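Local coordinates for protein fimbrium subunit Fim1C (Bacteroides vulgatus, PDB 4QB7) that probably forms part of the tip of fimbriae, the filamentous surface appendages through which the bacterium adheres to surfaces and builds biofilms, at residues V180-D185 and I331-I336; N62-E67 and I91-Y96; A44-S49 and F83-D88. All blocks are in the same frame, centred on the assembly; numbering follows the deposited sequence.

Contact 1 of 3, residues V180-D185 and I331-I336; sequences VNLGTD and IKMNAI
M333, carried here as selenomethionine, bridges two surface loops of Fim1C by laying its bent side chain against V180 and L182. The route to it begins at I331, the last residue of strand 323-331, whose backbone still pairs with K177 and whose buried side chain packs on Y291 of strand 286-296. At K332 the chain leaves the sheet. This lysine starts away from residues 180-185 and folds over its own loop, where NZ donates to N334 OD1 at 2.9 Å, in the carbonyl plane and on a lone pair.

M333 comes next, its CB directed at the opposing loop and its backbone N bonded to D179 OD1. CG stands opposite the carbonyl carbon (chi1 -61°), and further bends at chi2 and chi3 curl the chain back, so that different parts of it serve different partners. V180 CG2 rests 3.9 Å from M333 CG, the two side chains crossing obliquely. L182 instead lies nearly square across the far end, with CD2 4.0 Å from M333 CE and 4.1 Å from M333 SE. I188 of strand 186-196 touches both L182 and M333, which makes a small apolar patch where loops of the fimbrillin-like, transthyretin-clan fold meet a strand.

The partner loop, between strands 159-178 and 186-196, contains an Asx turn: N181 OD1 accepts from G183 N at 2.8 Å, and G183 has the positive phi that favours glycine. Beyond M333, N334 is exposed at the surface. The segment ends at I336, whose carbonyl O accepts from K310 NZ on strand 301-313, shortly before strand 338-346 starts.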
loop_
_atom_site.group_PDB
_atom_site.type_symbol
_atom_site.label_atom_id
_atom_site.label_comp_id
_atom_site.label_asym_id
_atom_site.label_seq_id
_atom_site.Cartn_x
_atom_site.Cartn_y
_atom_site.Cartn_z
ATOM N N VAL A 180 1.931 -26.522 -18.716
ATOM C CA VAL A 180 1.484 -27.905 -18.911
ATOM C C VAL A 180 1.595 -28.675 -17.596
ATOM O O VAL A 180 2.362 -28.291 -16.704
ATOM C CB VAL A 180 2.285 -28.650 -20.041
ATOM C CG1 VAL A 180 2.054 -28.019 -21.400
ATOM C CG2 VAL A 180 3.776 -28.730 -19.735
ATOM N N ASN A 181 0.876 -29.804 -17.518
ATOM C CA ASN A 181 0.952 -30.723 -16.397
ATOM C C ASN A 181 2.316 -31.400 -16.485
ATOM O O ASN A 181 2.672 -31.924 -17.536
ATOM C CB ASN A 181 -0.204 -31.721 -16.486
ATOM C CG ASN A 181 -0.358 -32.652 -15.310
ATOM O OD1 ASN A 181 0.596 -33.271 -14.809
ATOM N ND2 ASN A 181 -1.597 -32.857 -14.917
ATOM N N LEU A 182 3.080 -31.367 -15.394
ATOM C CA LEU A 182 4.439 -31.900 -15.291
ATOM C C LEU A 182 4.482 -33.378 -14.984
ATOM O O LEU A 182 5.564 -33.974 -14.944
ATOM C CB LEU A 182 5.197 -31.150 -14.189
ATOM C CG LEU A 182 5.260 -29.628 -14.238
ATOM C CD1 LEU A 182 6.008 -29.122 -13.033
ATOM C CD2 LEU A 182 5.963 -29.140 -15.513
ATOM N N GLY A 183 3.319 -33.982 -14.795
ATOM C CA GLY A 183 3.257 -35.402 -14.489
ATOM C C GLY A 183 3.615 -35.655 -13.042
ATOM O O GLY A 183 3.480 -34.759 -12.208
ATOM N N THR A 184 4.072 -36.864 -12.731
ATOM C CA THR A 184 4.326 -37.241 -11.352
ATOM C C THR A 184 5.794 -37.102 -10.949
ATOM O O THR A 184 6.086 -36.963 -9.760
ATOM C CB THR A 184 3.848 -38.696 -11.126
ATOM O OG1 THR A 184 4.520 -39.604 -12.013
ATOM C CG2 THR A 184 2.344 -38.852 -11.256
ATOM N N ASP A 185 6.708 -37.135 -11.926
ATOM C CA ASP A 185 8.149 -37.180 -11.707
ATOM C C ASP A 185 8.897 -35.845 -11.849
ATOM O O ASP A 185 10.135 -35.846 -11.760
ATOM C CB ASP A 185 8.742 -38.205 -12.666
ATOM C CG ASP A 185 8.657 -39.634 -12.150
ATOM O OD1 ASP A 185 7.709 -39.932 -11.349
ATOM O OD2 ASP A 185 9.545 -40.465 -12.533
ATOM N N ILE A 331 5.141 -20.214 -16.475
ATOM C CA ILE A 331 6.439 -20.648 -16.972
ATOM C C ILE A 331 6.187 -21.592 -18.144
ATOM O O ILE A 331 5.543 -22.621 -17.963
ATOM C CB ILE A 331 7.290 -21.285 -15.853
ATOM C CG1 ILE A 331 7.414 -20.326 -14.633
ATOM C CG2 ILE A 331 8.645 -21.674 -16.425
ATOM C CD1 ILE A 331 8.112 -20.908 -13.458
ATOM N N LYS A 332 6.612 -21.190 -19.358
ATOM C CA LYS A 332 6.460 -21.981 -20.583
ATOM C C LYS A 332 7.537 -23.039 -20.593
ATOM O O LYS A 332 8.720 -22.697 -20.569
ATOM C CB LYS A 332 6.549 -21.102 -21.832
ATOM C CG LYS A 332 5.226 -20.472 -22.245
ATOM C CD LYS A 332 5.262 -20.041 -23.727
ATOM C CE LYS A 332 4.995 -21.168 -24.709
ATOM N NZ LYS A 332 5.923 -21.140 -25.882
HETATM N N MSE A 333 7.139 -24.318 -20.562
HETATM C CA MSE A 333 8.059 -25.451 -20.510
HETATM C C MSE A 333 8.740 -25.755 -21.847
HETATM O O MSE A 333 9.776 -26.391 -21.822
HETATM C CB MSE A 333 7.334 -26.699 -20.001
HETATM C CG MSE A 333 6.760 -26.531 -18.586
HETATM SE SE MSE A 333 8.125 -26.156 -17.228
HETATM C CE MSE A 333 9.155 -27.658 -17.397
ATOM N N ASN A 334 8.201 -25.314 -22.995
ATOM C CA ASN A 334 8.875 -25.601 -24.275
ATOM C C ASN A 334 9.750 -24.434 -24.749
ATOM O O ASN A 334 10.300 -24.492 -25.850
ATOM C CB ASN A 334 7.866 -25.983 -25.377
ATOM C CG ASN A 334 6.853 -24.928 -25.729
ATOM O OD1 ASN A 334 6.931 -23.780 -25.297
ATOM N ND2 ASN A 334 5.872 -25.298 -26.540
ATOM N N ALA A 335 9.872 -23.379 -23.932
ATOM C CA ALA A 335 10.630 -22.177 -24.280
ATOM C C ALA A 335 11.350 -21.572 -23.055
ATOM O O ALA A 335 11.455 -22.219 -22.012
ATOM C CB ALA A 335 9.688 -21.151 -24.914
ATOM N N ILE A 336 11.888 -20.341 -23.233
ATOM C CA ILE A 336 12.596 -19.468 -22.272
ATOM C C ILE A 336 11.521 -18.739 -21.474
ATOM O O ILE A 336 11.466 -18.846 -20.264
ATOM C CB ILE A 336 13.512 -18.460 -23.083
ATOM C CG1 ILE A 336 14.595 -19.169 -23.909
ATOM C CG2 ILE A 336 14.093 -17.313 -22.244
ATOM C CD1 ILE A 336 14.294 -19.149 -25.491
#

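Contact 2 of 3, residues N62-E67 and I91-Y96; sequences NFMYNE and ITFFAY. With SO4 (sulfate ion), chain D.
F63 and N66 both set CG opposite their own backbone N (chi1 -164° and -167°), which carries the ring of F63 out to I91 and the amide of N66 out to Y96. The phenyl ring takes I91 CD1 over one face in a CH-pi contact, with CD1 3.8 Å from the ring centroid and 3.6 Å from F63 CZ. M64, a selenomethionine, approaches F93 more loosely: its SE lies near the plane of that ring, at the edge, 4.5 Å from F93 CE2.

The polar end is held by Y96 OH, which donates to N66 OD1 at 2.5 Å from a position tilted 26° out of the carbonyl plane. The same hydroxyl receives E100 N, while N66 ND2 gives to E100 O, so the amide and the phenol are both tied to the backbone of E100. With an alanine here in place of N66, Y96 OH would probably be left without its acceptor and E100 O without its amide donor.

At the other end of the segment, N62 ND2 binds a sulfate, probably from the crystallisation liquor, at 3.2 Å from its O1.

Strand 40-47 runs between strands 64-72 and 90-97 and is antiparallel to each, so the two segments point the same way without pairing directly. F63, M64, I91 and F93 all pack on A44 of the middle strand, opposite which F63 and M64 form a classic beta bulge; N66 and E67 make a G1 bulge facing I42. Strand 159-178 packs against F93 through V160 and F162, and strand 111-113 touches N66 and Y96.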
loop_
_atom_site.group_PDB
_atom_site.type_symbol
_atom_site.label_atom_id
_atom_site.label_comp_id
_atom_site.label_asym_id
_atom_site.label_seq_id
_atom_site.Cartn_x
_atom_site.Cartn_y
_atom_site.Cartn_z
ATOM N N ASN A 62 -6.026 25.565 11.763
ATOM C CA ASN A 62 -6.244 26.400 12.948
ATOM C C ASN A 62 -7.160 25.798 14.006
ATOM O O ASN A 62 -7.301 26.390 15.071
ATOM C CB ASN A 62 -6.820 27.733 12.495
ATOM C CG ASN A 62 -8.133 27.616 11.745
ATOM O OD1 ASN A 62 -8.925 26.708 11.964
ATOM N ND2 ASN A 62 -8.419 28.554 10.868
ATOM N N PHE A 63 -7.822 24.674 13.715
ATOM C CA PHE A 63 -8.797 24.065 14.623
ATOM C C PHE A 63 -8.291 22.756 15.210
ATOM O O PHE A 63 -8.529 22.483 16.375
ATOM C CB PHE A 63 -10.115 23.849 13.877
ATOM C CG PHE A 63 -11.276 23.602 14.793
ATOM C CD1 PHE A 63 -11.872 24.654 15.486
ATOM C CD2 PHE A 63 -11.773 22.317 14.978
ATOM C CE1 PHE A 63 -12.936 24.418 16.350
ATOM C CE2 PHE A 63 -12.843 22.084 15.838
ATOM C CZ PHE A 63 -13.405 23.129 16.527
HETATM N N MSE A 64 -7.632 21.923 14.398
HETATM C CA MSE A 64 -7.032 20.665 14.840
HETATM C C MSE A 64 -5.778 20.471 14.024
HETATM O O MSE A 64 -5.829 20.651 12.813
HETATM C CB MSE A 64 -7.997 19.453 14.675
HETATM C CG MSE A 64 -9.131 19.372 15.706
HETATM SE SE MSE A 64 -10.163 17.747 15.463
HETATM C CE MSE A 64 -11.510 18.014 16.752
ATOM N N TYR A 65 -4.650 20.144 14.663
ATOM C CA TYR A 65 -3.410 19.874 13.939
ATOM C C TYR A 65 -2.915 18.522 14.386
ATOM O O TYR A 65 -2.442 18.384 15.519
ATOM C CB TYR A 65 -2.332 20.979 14.116
ATOM C CG TYR A 65 -1.066 20.630 13.364
ATOM C CD1 TYR A 65 -0.990 20.780 11.981
ATOM C CD2 TYR A 65 0.002 20.006 14.010
ATOM C CE1 TYR A 65 0.130 20.349 11.266
ATOM C CE2 TYR A 65 1.122 19.567 13.303
ATOM C CZ TYR A 65 1.190 19.761 11.935
ATOM O OH TYR A 65 2.303 19.344 11.250
ATOM N N ASN A 66 -3.078 17.510 13.528
ATOM C CA ASN A 66 -2.693 16.131 13.815
ATOM C C ASN A 66 -3.284 15.684 15.167
ATOM O O ASN A 66 -2.568 15.170 16.033
ATOM C CB ASN A 66 -1.162 15.952 13.764
ATOM C CG ASN A 66 -0.718 14.526 13.753
ATOM O OD1 ASN A 66 -1.328 13.686 13.105
ATOM N ND2 ASN A 66 0.347 14.223 14.482
ATOM N N GLU A 67 -4.599 15.916 15.350
ATOM C CA GLU A 67 -5.329 15.514 16.557
ATOM C C GLU A 67 -5.405 14.000 16.589
ATOM O O GLU A 67 -5.837 13.404 15.614
ATOM C CB GLU A 67 -6.730 16.142 16.598
ATOM C CG GLU A 67 -7.452 15.971 17.922
ATOM C CD GLU A 67 -6.773 16.591 19.126
ATOM O OE1 GLU A 67 -6.331 17.760 19.032
ATOM O OE2 GLU A 67 -6.687 15.905 20.168
ATOM N N ILE A 91 -16.226 24.122 9.483
ATOM C CA ILE A 91 -14.966 23.403 9.756
ATOM C C ILE A 91 -14.745 22.347 8.679
ATOM O O ILE A 91 -15.645 21.561 8.378
ATOM C CB ILE A 91 -14.857 22.784 11.187
ATOM C CG1 ILE A 91 -15.170 23.825 12.296
ATOM C CG2 ILE A 91 -13.455 22.181 11.413
ATOM C CD1 ILE A 91 -15.525 23.136 13.582
ATOM N N THR A 92 -13.549 22.363 8.079
ATOM C CA THR A 92 -13.137 21.416 7.060
ATOM C C THR A 92 -12.138 20.455 7.695
ATOM O O THR A 92 -11.158 20.873 8.333
ATOM C CB THR A 92 -12.604 22.133 5.808
ATOM O OG1 THR A 92 -13.726 22.623 5.100
ATOM C CG2 THR A 92 -11.854 21.198 4.866
ATOM N N PHE A 93 -12.397 19.160 7.501
ATOM C CA PHE A 93 -11.590 18.093 8.056
ATOM C C PHE A 93 -10.859 17.331 6.969
ATOM O O PHE A 93 -11.305 17.271 5.820
ATOM C CB PHE A 93 -12.479 17.134 8.880
ATOM C CG PHE A 93 -13.201 17.792 10.038
ATOM C CD1 PHE A 93 -14.430 18.418 9.850
ATOM C CD2 PHE A 93 -12.649 17.790 11.317
ATOM C CE1 PHE A 93 -15.081 19.053 10.916
ATOM C CE2 PHE A 93 -13.302 18.419 12.381
ATOM C CZ PHE A 93 -14.524 19.032 12.178
ATOM N N PHE A 94 -9.701 16.777 7.361
ATOM C CA PHE A 94 -8.827 15.853 6.635
ATOM C C PHE A 94 -8.327 14.848 7.655
ATOM O O PHE A 94 -8.246 15.173 8.845
ATOM C CB PHE A 94 -7.650 16.573 5.936
ATOM C CG PHE A 94 -8.067 17.631 4.951
ATOM C CD1 PHE A 94 -8.420 17.291 3.648
ATOM C CD2 PHE A 94 -8.121 18.970 5.326
ATOM C CE1 PHE A 94 -8.816 18.277 2.740
ATOM C CE2 PHE A 94 -8.501 19.957 4.410
ATOM C CZ PHE A 94 -8.866 19.600 3.133
ATOM N N ALA A 95 -7.980 13.648 7.217
ATOM C CA ALA A 95 -7.477 12.631 8.130
ATOM C C ALA A 95 -6.535 11.694 7.397
ATOM O O ALA A 95 -6.648 11.555 6.181
ATOM C CB ALA A 95 -8.633 11.850 8.734
ATOM N N TYR A 96 -5.616 11.058 8.137
ATOM C CA TYR A 96 -4.678 10.053 7.615
ATOM C C TYR A 96 -4.495 8.953 8.680
ATOM O O TYR A 96 -4.803 9.144 9.863
ATOM C CB TYR A 96 -3.306 10.691 7.217
ATOM C CG TYR A 96 -2.436 10.998 8.414
ATOM C CD1 TYR A 96 -2.661 12.132 9.189
ATOM C CD2 TYR A 96 -1.471 10.087 8.853
ATOM C CE1 TYR A 96 -1.960 12.352 10.371
ATOM C CE2 TYR A 96 -0.786 10.282 10.052
ATOM C CZ TYR A 96 -1.040 11.416 10.808
ATOM O OH TYR A 96 -0.343 11.650 11.964
HETATM S S SO4 D . -5.804 31.214 10.059
HETATM O O1 SO4 D . -6.527 30.398 9.119
HETATM O O2 SO4 D . -5.429 32.438 9.377
HETATM O O3 SO4 D . -6.666 31.515 11.203
HETATM O O4 SO4 D . -4.600 30.579 10.552
#

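Contact 3 of 3, residues A44-S49 and F83-D88; sequences AYQTSS and FWPIDD. With SO4 (sulfate ion), chain L.
The outer end of a fimbrillin-like beta sheet is where Q46 meets P85 and S49 meets D88: strand 40-47 runs out here beside the loop that leads into its antiparallel neighbour, strand 90-97. Both contacts are light, and they join a strand end to a loop at the surface.

Q46 extends fully, CG lying opposite its backbone N (chi1 -171°) and the chain straight beyond, which carries OE1 to P85 CG at 3.5 Å. The glutamine and the proline ring slide past each other in opposite directions, a polar oxygen against a ring CH2. P85 also packs on I91 of strand 90-97.

Next to this proline the loop holds a sulfate, probably from the crystallisation liquor. I86 N donates to its O3 at 3.1 Å and to its O1 at 3.3 Å, and K89 NZ is a further donor to the ion. K89 also forms a salt bridge with D87 OD1.

Farther along, S49 CB comes within 3.5 Å of D88 O, while S49 O accepts from K90 NZ and T47 pairs with K90 through the backbone. One water links the two segments: it accepts from S49 N at 2.9 Å and donates to D88 OD1 at 2.8 Å.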
loop_
_atom_site.group_PDB
_atom_site.type_symbol
_atom_site.label_atom_id
_atom_site.label_comp_id
_atom_site.label_asym_id
_atom_site.label_seq_id
_atom_site.Cartn_x
_atom_site.Cartn_y
_atom_site.Cartn_z
ATOM N N ALA A 44 -8.060 20.030 10.999
ATOM C CA ALA A 44 -9.322 20.750 10.921
ATOM C C ALA A 44 -9.057 22.237 10.743
ATOM O O ALA A 44 -8.257 22.833 11.462
ATOM C CB ALA A 44 -10.181 20.476 12.135
ATOM N N TYR A 45 -9.719 22.820 9.743
ATOM C CA TYR A 45 -9.590 24.213 9.329
ATOM C C TYR A 45 -10.916 24.940 9.498
ATOM O O TYR A 45 -11.892 24.661 8.798
ATOM C CB TYR A 45 -9.154 24.262 7.846
ATOM C CG TYR A 45 -7.830 23.607 7.510
ATOM C CD1 TYR A 45 -7.688 22.219 7.527
ATOM C CD2 TYR A 45 -6.761 24.357 7.043
ATOM C CE1 TYR A 45 -6.483 21.604 7.175
ATOM C CE2 TYR A 45 -5.562 23.749 6.658
ATOM C CZ TYR A 45 -5.416 22.378 6.772
ATOM O OH TYR A 45 -4.231 21.785 6.425
ATOM N N GLN A 46 -10.959 25.865 10.427
ATOM C CA GLN A 46 -12.156 26.671 10.638
ATOM C C GLN A 46 -12.143 27.902 9.694
ATOM O O GLN A 46 -11.165 28.660 9.657
ATOM C CB GLN A 46 -12.293 27.098 12.104
ATOM C CG GLN A 46 -13.632 27.745 12.381
ATOM C CD GLN A 46 -13.714 28.229 13.783
ATOM O OE1 GLN A 46 -14.520 27.749 14.576
ATOM N NE2 GLN A 46 -12.869 29.185 14.121
ATOM N N THR A 47 -13.225 28.049 8.911
ATOM C CA THR A 47 -13.437 29.146 7.974
ATOM C C THR A 47 -14.721 29.876 8.363
ATOM O O THR A 47 -15.470 29.428 9.238
ATOM C CB THR A 47 -13.543 28.640 6.500
ATOM O OG1 THR A 47 -14.848 28.107 6.254
ATOM C CG2 THR A 47 -12.448 27.660 6.085
ATOM N N SER A 48 -15.035 30.945 7.644
ATOM C CA SER A 48 -16.322 31.607 7.800
ATOM C C SER A 48 -17.368 30.794 7.001
ATOM O O SER A 48 -17.017 29.812 6.340
ATOM C CB SER A 48 -16.240 33.046 7.294
ATOM O OG SER A 48 -16.304 33.125 5.880
ATOM N N SER A 49 -18.629 31.228 7.023
ATOM C CA SER A 49 -19.686 30.627 6.228
ATOM C C SER A 49 -19.340 30.662 4.708
ATOM O O SER A 49 -19.888 29.855 3.969
ATOM C CB SER A 49 -21.000 31.350 6.485
ATOM O OG SER A 49 -20.983 32.624 5.873
ATOM N N PHE A 83 -15.403 22.129 20.161
ATOM C CA PHE A 83 -16.834 22.287 20.014
ATOM C C PHE A 83 -17.180 22.884 18.689
ATOM O O PHE A 83 -16.383 23.649 18.148
ATOM C CB PHE A 83 -17.346 23.202 21.147
ATOM C CG PHE A 83 -17.142 22.616 22.527
ATOM C CD1 PHE A 83 -15.927 22.767 23.196
ATOM C CD2 PHE A 83 -18.150 21.890 23.147
ATOM C CE1 PHE A 83 -15.718 22.181 24.446
ATOM C CE2 PHE A 83 -17.949 21.326 24.407
ATOM C CZ PHE A 83 -16.728 21.466 25.042
ATOM N N TRP A 84 -18.386 22.593 18.172
ATOM C CA TRP A 84 -18.859 23.205 16.933
ATOM C C TRP A 84 -19.016 24.689 17.175
ATOM O O TRP A 84 -19.347 25.077 18.301
ATOM C CB TRP A 84 -20.195 22.609 16.468
ATOM C CG TRP A 84 -20.114 21.188 15.983
ATOM C CD1 TRP A 84 -20.553 20.081 16.638
ATOM C CD2 TRP A 84 -19.579 20.726 14.724
ATOM N NE1 TRP A 84 -20.308 18.955 15.886
ATOM C CE2 TRP A 84 -19.704 19.322 14.708
ATOM C CE3 TRP A 84 -19.001 21.366 13.610
ATOM C CZ2 TRP A 84 -19.300 18.543 13.611
ATOM C CZ3 TRP A 84 -18.569 20.596 12.543
ATOM C CH2 TRP A 84 -18.740 19.203 12.537
ATOM N N PRO A 85 -18.821 25.562 16.170
ATOM C CA PRO A 85 -19.029 26.993 16.423
ATOM C C PRO A 85 -20.478 27.309 16.839
ATOM O O PRO A 85 -21.408 26.585 16.468
ATOM C CB PRO A 85 -18.669 27.637 15.079
ATOM C CG PRO A 85 -17.824 26.641 14.381
ATOM C CD PRO A 85 -18.394 25.324 14.776
ATOM N N ILE A 86 -20.656 28.364 17.646
ATOM C CA ILE A 86 -21.981 28.849 18.070
ATOM C C ILE A 86 -22.591 29.642 16.896
ATOM O O ILE A 86 -23.808 29.632 16.715
ATOM C CB ILE A 86 -21.920 29.705 19.373
ATOM C CG1 ILE A 86 -21.177 28.976 20.509
ATOM C CG2 ILE A 86 -23.325 30.088 19.862
ATOM C CD1 ILE A 86 -20.253 29.932 21.404
ATOM N N ASP A 87 -21.738 30.305 16.087
ATOM C CA ASP A 87 -22.189 31.082 14.937
ATOM C C ASP A 87 -22.218 30.189 13.650
ATOM O O ASP A 87 -22.304 28.970 13.772
ATOM C CB ASP A 87 -21.326 32.351 14.771
ATOM C CG ASP A 87 -19.836 32.102 14.617
ATOM O OD1 ASP A 87 -19.439 30.924 14.502
ATOM O OD2 ASP A 87 -19.069 33.093 14.571
ATOM N N ASP A 88 -22.170 30.795 12.439
ATOM C CA ASP A 88 -22.326 30.118 11.154
ATOM C C ASP A 88 -21.001 29.719 10.489
ATOM O O ASP A 88 -20.982 29.341 9.306
ATOM C CB ASP A 88 -23.171 30.972 10.201
ATOM C CG ASP A 88 -22.780 32.437 10.030
ATOM O OD1 ASP A 88 -21.599 32.789 10.301
ATOM O OD2 ASP A 88 -23.630 33.216 9.580
HETATM S S SO4 L . -17.478 29.904 18.749
HETATM O O1 SO4 L . -17.863 28.596 19.305
HETATM O O2 SO4 L . -16.676 29.710 17.541
HETATM O O3 SO4 L . -18.683 30.679 18.422
HETATM O O4 SO4 L . -16.673 30.612 19.746
HETATM O O HOH W 1 -19.022 32.977 9.307
#

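Overall arrangement
Read from the N terminus, the chain lays down A44-S49, then N62-E67; F83-D88 closes contact 3, and I91-Y96 closes contact 2, so the two loops cross. Both gather round strand 40-47 of one sheet, their centres about 12 Å apart, and they touch: N62 OD1 lies 2.7 Å from Q46 N, a probable hydrogen bond. Contact 1 follows in series, closing a span of 145 intervening residues when the loop after strand 323-331 returns to the one after strand 159-178. It lies on the other side of the chain's centre, about 57 Å from contact 2 and 67 Å from contact 3, centre to centre.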